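Local atomic coordinates of putative nitroreductase (Thermotoga maritima, PDB entry 1VKW), a protein that probably acts as an oxidoreductase of the FMN-dependent nitroreductase type, although its own substrate and reaction are not established. Residues F74-Q86 and E178-L192. Numbering follows the deposited sequence.
Sequences FDELVEYGFQGEQ and ERPVDLGIALSHAYL
At G81 and G184 the helices of F74-Q86 and E178-L192 touch backbone to backbone, their axes 6.3 Å apart and crossing at -41°. Glycine is what such closeness demands: a CB on G81 would run into the carbonyl O of V181, and one on G184 into that of V78. Five CA-H...O contacts, among them F82 CA to G184 O at 3.2 Å, line this seam, a glycine-mediated right-handed crossing of helices running the same general way.

Toward the N-terminal ends, P180 lays its CB over one face of the F74 ring, 3.8 Å from the centroid, while L183 CD1 meets the ring edge at CZ. Compact and without an N-H to satisfy, proline suits this first turn, and its CG packs on L77 CB. Further along, F82 is a knob in the hole formed by G184, L187, S188 and Y191. With CG anti to the backbone N (chi1 -173°), its ring reaches across and directs its CZ edge at the Y191 face, a T-shaped pair; I204 of strand 203-207 touches both side chains.

The hydrogen bond joining the helices lies at the far end. H189 NE2 donates to E85 OE2 at 2.6 Å, nearly straight (169°), on the anti side of a carboxylate almost coplanar with the imidazole. E85 bends at its second torsion to bring its acid there, with I185 CG2 against CD. S188 OG turns back to bond I185 O. Replacing E85 by an alanine is likely to leave the buried H189 NE2 without its acceptor and to open a gap beside I185. The buried carboxylate may favour a protonated imidazole, though a neutral one would bond as well; either way the bond pins one end of a largely apolar helix pair between the protein's two sheets.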
# COMPACT_ATOMS: atom_id res chain seq x y z
N PHE A 74 7.38 -14.19 -9.27
CA PHE A 74 6.87 -12.86 -9.58
C PHE A 74 5.44 -12.60 -9.07
O PHE A 74 5.21 -11.64 -8.30
CB PHE A 74 6.96 -12.61 -11.10
CG PHE A 74 6.81 -11.16 -11.47
CD1 PHE A 74 5.56 -10.62 -11.75
CD2 PHE A 74 7.93 -10.33 -11.54
CE1 PHE A 74 5.42 -9.28 -12.10
CE2 PHE A 74 7.80 -8.98 -11.89
CZ PHE A 74 6.54 -8.46 -12.17
N ASP A 75 4.49 -13.44 -9.47
CA ASP A 75 3.06 -13.20 -9.16
C ASP A 75 2.78 -13.21 -7.64
O ASP A 75 1.97 -12.41 -7.14
CB ASP A 75 2.16 -14.22 -9.87
CG ASP A 75 2.27 -14.15 -11.39
OD1 ASP A 75 2.63 -13.07 -11.92
OD2 ASP A 75 2.02 -15.12 -12.14
N GLU A 76 3.44 -14.10 -6.91
CA GLU A 76 3.21 -14.20 -5.47
C GLU A 76 3.77 -13.00 -4.74
O GLU A 76 3.23 -12.58 -3.71
CB GLU A 76 3.81 -15.48 -4.89
CG GLU A 76 3.10 -16.77 -5.31
CD GLU A 76 3.79 -17.49 -6.45
OE1 GLU A 76 3.76 -16.99 -7.60
OE2 GLU A 76 4.36 -18.58 -6.21
N LEU A 77 4.87 -12.44 -5.25
CA LEU A 77 5.45 -11.24 -4.64
C LEU A 77 4.63 -9.97 -4.94
O LEU A 77 4.53 -9.10 -4.09
CB LEU A 77 6.91 -11.07 -5.07
CG LEU A 77 7.89 -12.04 -4.40
CD1 LEU A 77 9.22 -11.99 -5.11
CD2 LEU A 77 8.05 -11.74 -2.92
N VAL A 78 4.06 -9.88 -6.14
CA VAL A 78 3.09 -8.80 -6.44
C VAL A 78 1.92 -8.88 -5.45
O VAL A 78 1.49 -7.86 -4.91
CB VAL A 78 2.59 -8.87 -7.92
CG1 VAL A 78 1.44 -7.92 -8.17
CG2 VAL A 78 3.70 -8.55 -8.87
N GLU A 79 1.44 -10.10 -5.20
CA GLU A 79 0.40 -10.37 -4.22
C GLU A 79 0.80 -9.84 -2.85
O GLU A 79 -0.01 -9.20 -2.18
CB GLU A 79 0.13 -11.89 -4.13
CG GLU A 79 -1.20 -12.26 -3.49
CD GLU A 79 -2.39 -11.88 -4.36
OE1 GLU A 79 -2.64 -12.60 -5.36
OE2 GLU A 79 -3.06 -10.88 -4.05
N TYR A 80 2.03 -10.13 -2.43
CA TYR A 80 2.55 -9.67 -1.14
C TYR A 80 2.52 -8.14 -1.05
O TYR A 80 2.00 -7.58 -0.08
CB TYR A 80 3.96 -10.22 -0.89
CG TYR A 80 4.37 -10.15 0.58
CD1 TYR A 80 4.11 -11.21 1.44
CD2 TYR A 80 4.98 -9.02 1.11
CE1 TYR A 80 4.46 -11.15 2.78
CE2 TYR A 80 5.34 -8.95 2.46
CZ TYR A 80 5.07 -10.02 3.29
OH TYR A 80 5.42 -9.97 4.63
N GLY A 81 3.05 -7.47 -2.07
CA GLY A 81 3.00 -6.02 -2.14
C GLY A 81 1.58 -5.46 -2.17
O GLY A 81 1.27 -4.51 -1.47
N PHE A 82 0.72 -6.10 -2.96
CA PHE A 82 -0.66 -5.65 -3.15
C PHE A 82 -1.47 -5.72 -1.84
O PHE A 82 -2.10 -4.74 -1.43
CB PHE A 82 -1.32 -6.49 -4.25
CG PHE A 82 -2.69 -6.01 -4.66
CD1 PHE A 82 -2.84 -4.82 -5.37
CD2 PHE A 82 -3.83 -6.74 -4.34
CE1 PHE A 82 -4.11 -4.37 -5.76
CE2 PHE A 82 -5.09 -6.30 -4.71
CZ PHE A 82 -5.24 -5.11 -5.43
N GLN A 83 -1.42 -6.87 -1.18
CA GLN A 83 -2.14 -7.04 0.08
C GLN A 83 -1.47 -6.29 1.21
O GLN A 83 -2.15 -5.70 2.05
CB GLN A 83 -2.27 -8.53 0.42
CG GLN A 83 -3.23 -9.25 -0.49
CD GLN A 83 -3.25 -10.75 -0.27
OE1 GLN A 83 -3.15 -11.23 0.86
NE2 GLN A 83 -3.37 -11.51 -1.36
N GLY A 84 -0.14 -6.31 1.24
CA GLY A 84 0.65 -5.64 2.26
C GLY A 84 0.43 -4.14 2.31
O GLY A 84 0.32 -3.56 3.40
N GLU A 85 0.36 -3.49 1.16
CA GLU A 85 0.12 -2.06 1.14
C GLU A 85 -1.32 -1.71 1.54
O GLU A 85 -1.54 -0.66 2.14
CB GLU A 85 0.52 -1.44 -0.21
CG GLU A 85 0.46 0.09 -0.26
CD GLU A 85 1.47 0.81 0.63
OE1 GLU A 85 2.27 0.16 1.33
OE2 GLU A 85 1.48 2.07 0.61
N GLN A 86 -2.28 -2.60 1.28
CA GLN A 86 -3.63 -2.41 1.80
C GLN A 86 -3.63 -2.33 3.32
O GLN A 86 -4.30 -1.49 3.92
CB GLN A 86 -4.57 -3.53 1.31
CG GLN A 86 -5.00 -3.34 -0.14
CD GLN A 86 -5.82 -4.50 -0.65
OE1 GLN A 86 -7.00 -4.62 -0.32
NE2 GLN A 86 -5.20 -5.38 -1.42
N GLU A 178 10.08 -4.41 -12.87
CA GLU A 178 10.92 -5.59 -12.62
C GLU A 178 10.92 -6.03 -11.15
O GLU A 178 11.51 -7.06 -10.81
CB GLU A 178 12.38 -5.30 -13.02
CG GLU A 178 12.60 -4.62 -14.37
CD GLU A 178 12.21 -5.49 -15.56
OE1 GLU A 178 11.41 -6.43 -15.41
OE2 GLU A 178 12.70 -5.20 -16.67
N ARG A 179 10.27 -5.25 -10.29
CA ARG A 179 10.27 -5.46 -8.84
C ARG A 179 8.85 -5.78 -8.38
O ARG A 179 8.05 -4.87 -8.16
CB ARG A 179 10.74 -4.19 -8.14
CG ARG A 179 12.09 -3.73 -8.57
CD ARG A 179 13.17 -4.71 -8.20
NE ARG A 179 14.46 -4.30 -8.70
CZ ARG A 179 15.57 -5.00 -8.51
NH1 ARG A 179 15.55 -6.15 -7.85
NH2 ARG A 179 16.71 -4.54 -9.01
N PRO A 180 8.54 -7.07 -8.26
CA PRO A 180 7.16 -7.49 -8.10
C PRO A 180 6.50 -6.95 -6.83
O PRO A 180 5.35 -6.53 -6.88
CB PRO A 180 7.23 -9.03 -8.14
CG PRO A 180 8.65 -9.38 -7.85
CD PRO A 180 9.47 -8.22 -8.30
N VAL A 181 7.23 -6.88 -5.72
CA VAL A 181 6.63 -6.37 -4.47
C VAL A 181 6.25 -4.90 -4.64
O VAL A 181 5.12 -4.52 -4.36
CB VAL A 181 7.56 -6.57 -3.25
CG1 VAL A 181 6.87 -6.09 -1.98
CG2 VAL A 181 7.93 -8.03 -3.10
N ASP A 182 7.18 -4.10 -5.14
CA ASP A 182 6.95 -2.68 -5.43
C ASP A 182 5.81 -2.49 -6.44
O ASP A 182 4.98 -1.60 -6.28
CB ASP A 182 8.24 -2.01 -5.93
CG ASP A 182 9.40 -2.10 -4.92
OD1 ASP A 182 9.16 -1.95 -3.70
OD2 ASP A 182 10.58 -2.30 -5.24
N LEU A 183 5.76 -3.34 -7.47
CA LEU A 183 4.65 -3.36 -8.42
C LEU A 183 3.31 -3.51 -7.71
O LEU A 183 2.39 -2.74 -7.94
CB LEU A 183 4.81 -4.50 -9.44
CG LEU A 183 4.14 -4.27 -10.81
CD1 LEU A 183 4.50 -5.40 -11.76
CD2 LEU A 183 2.64 -4.13 -10.71
N GLY A 184 3.24 -4.51 -6.83
CA GLY A 184 2.03 -4.79 -6.06
C GLY A 184 1.64 -3.62 -5.18
O GLY A 184 0.46 -3.30 -5.08
N ILE A 185 2.62 -3.01 -4.52
CA ILE A 185 2.40 -1.84 -3.66
C ILE A 185 1.74 -0.70 -4.46
O ILE A 185 0.70 -0.17 -4.06
CB ILE A 185 3.74 -1.39 -2.99
CG1 ILE A 185 4.20 -2.43 -1.95
CG2 ILE A 185 3.60 -0.04 -2.30
CD1 ILE A 185 5.60 -2.20 -1.43
N ALA A 186 2.35 -0.33 -5.59
CA ALA A 186 1.82 0.73 -6.43
C ALA A 186 0.44 0.37 -6.97
O ALA A 186 -0.45 1.22 -7.05
CB ALA A 186 2.78 1.02 -7.58
N LEU A 187 0.26 -0.89 -7.35
CA LEU A 187 -1.01 -1.37 -7.89
C LEU A 187 -2.13 -1.23 -6.87
O LEU A 187 -3.27 -0.92 -7.25
CB LEU A 187 -0.89 -2.82 -8.36
CG LEU A 187 -2.05 -3.45 -9.12
CD1 LEU A 187 -2.18 -2.85 -10.50
CD2 LEU A 187 -1.82 -4.96 -9.21
N SER A 188 -1.81 -1.44 -5.60
CA SER A 188 -2.78 -1.24 -4.51
C SER A 188 -3.27 0.19 -4.44
O SER A 188 -4.47 0.43 -4.26
CB SER A 188 -2.21 -1.68 -3.15
OG SER A 188 -1.30 -0.72 -2.61
N HIS A 189 -2.37 1.16 -4.60
CA HIS A 189 -2.76 2.57 -4.63
C HIS A 189 -3.66 2.91 -5.80
O HIS A 189 -4.63 3.64 -5.64
CB HIS A 189 -1.52 3.50 -4.66
CG HIS A 189 -0.76 3.53 -3.37
ND1 HIS A 189 -0.19 4.68 -2.87
CD2 HIS A 189 -0.47 2.55 -2.48
CE1 HIS A 189 0.43 4.40 -1.73
NE2 HIS A 189 0.28 3.12 -1.48
N ALA A 190 -3.33 2.39 -6.98
CA ALA A 190 -4.12 2.66 -8.17
C ALA A 190 -5.50 2.01 -8.04
O ALA A 190 -6.52 2.62 -8.33
CB ALA A 190 -3.42 2.16 -9.39
N TYR A 191 -5.52 0.77 -7.57
CA TYR A 191 -6.77 0.05 -7.35
C TYR A 191 -7.69 0.76 -6.35
O TYR A 191 -8.86 1.01 -6.63
CB TYR A 191 -6.47 -1.37 -6.88
CG TYR A 191 -7.70 -2.06 -6.37
CD1 TYR A 191 -8.57 -2.72 -7.24
CD2 TYR A 191 -8.02 -2.03 -5.02
CE1 TYR A 191 -9.72 -3.35 -6.76
CE2 TYR A 191 -9.17 -2.64 -4.53
CZ TYR A 191 -10.02 -3.29 -5.40
OH TYR A 191 -11.14 -3.90 -4.90
N LEU A 192 -7.16 1.10 -5.18
CA LEU A 192 -7.95 1.74 -4.13
C LEU A 192 -8.45 3.15 -4.51
O LEU A 192 -9.57 3.51 -4.17
CB LEU A 192 -7.15 1.77 -2.81
CG LEU A 192 -6.90 0.40 -2.15
CD1 LEU A 192 -5.91 0.53 -1.00
CD2 LEU A 192 -8.18 -0.26 -1.67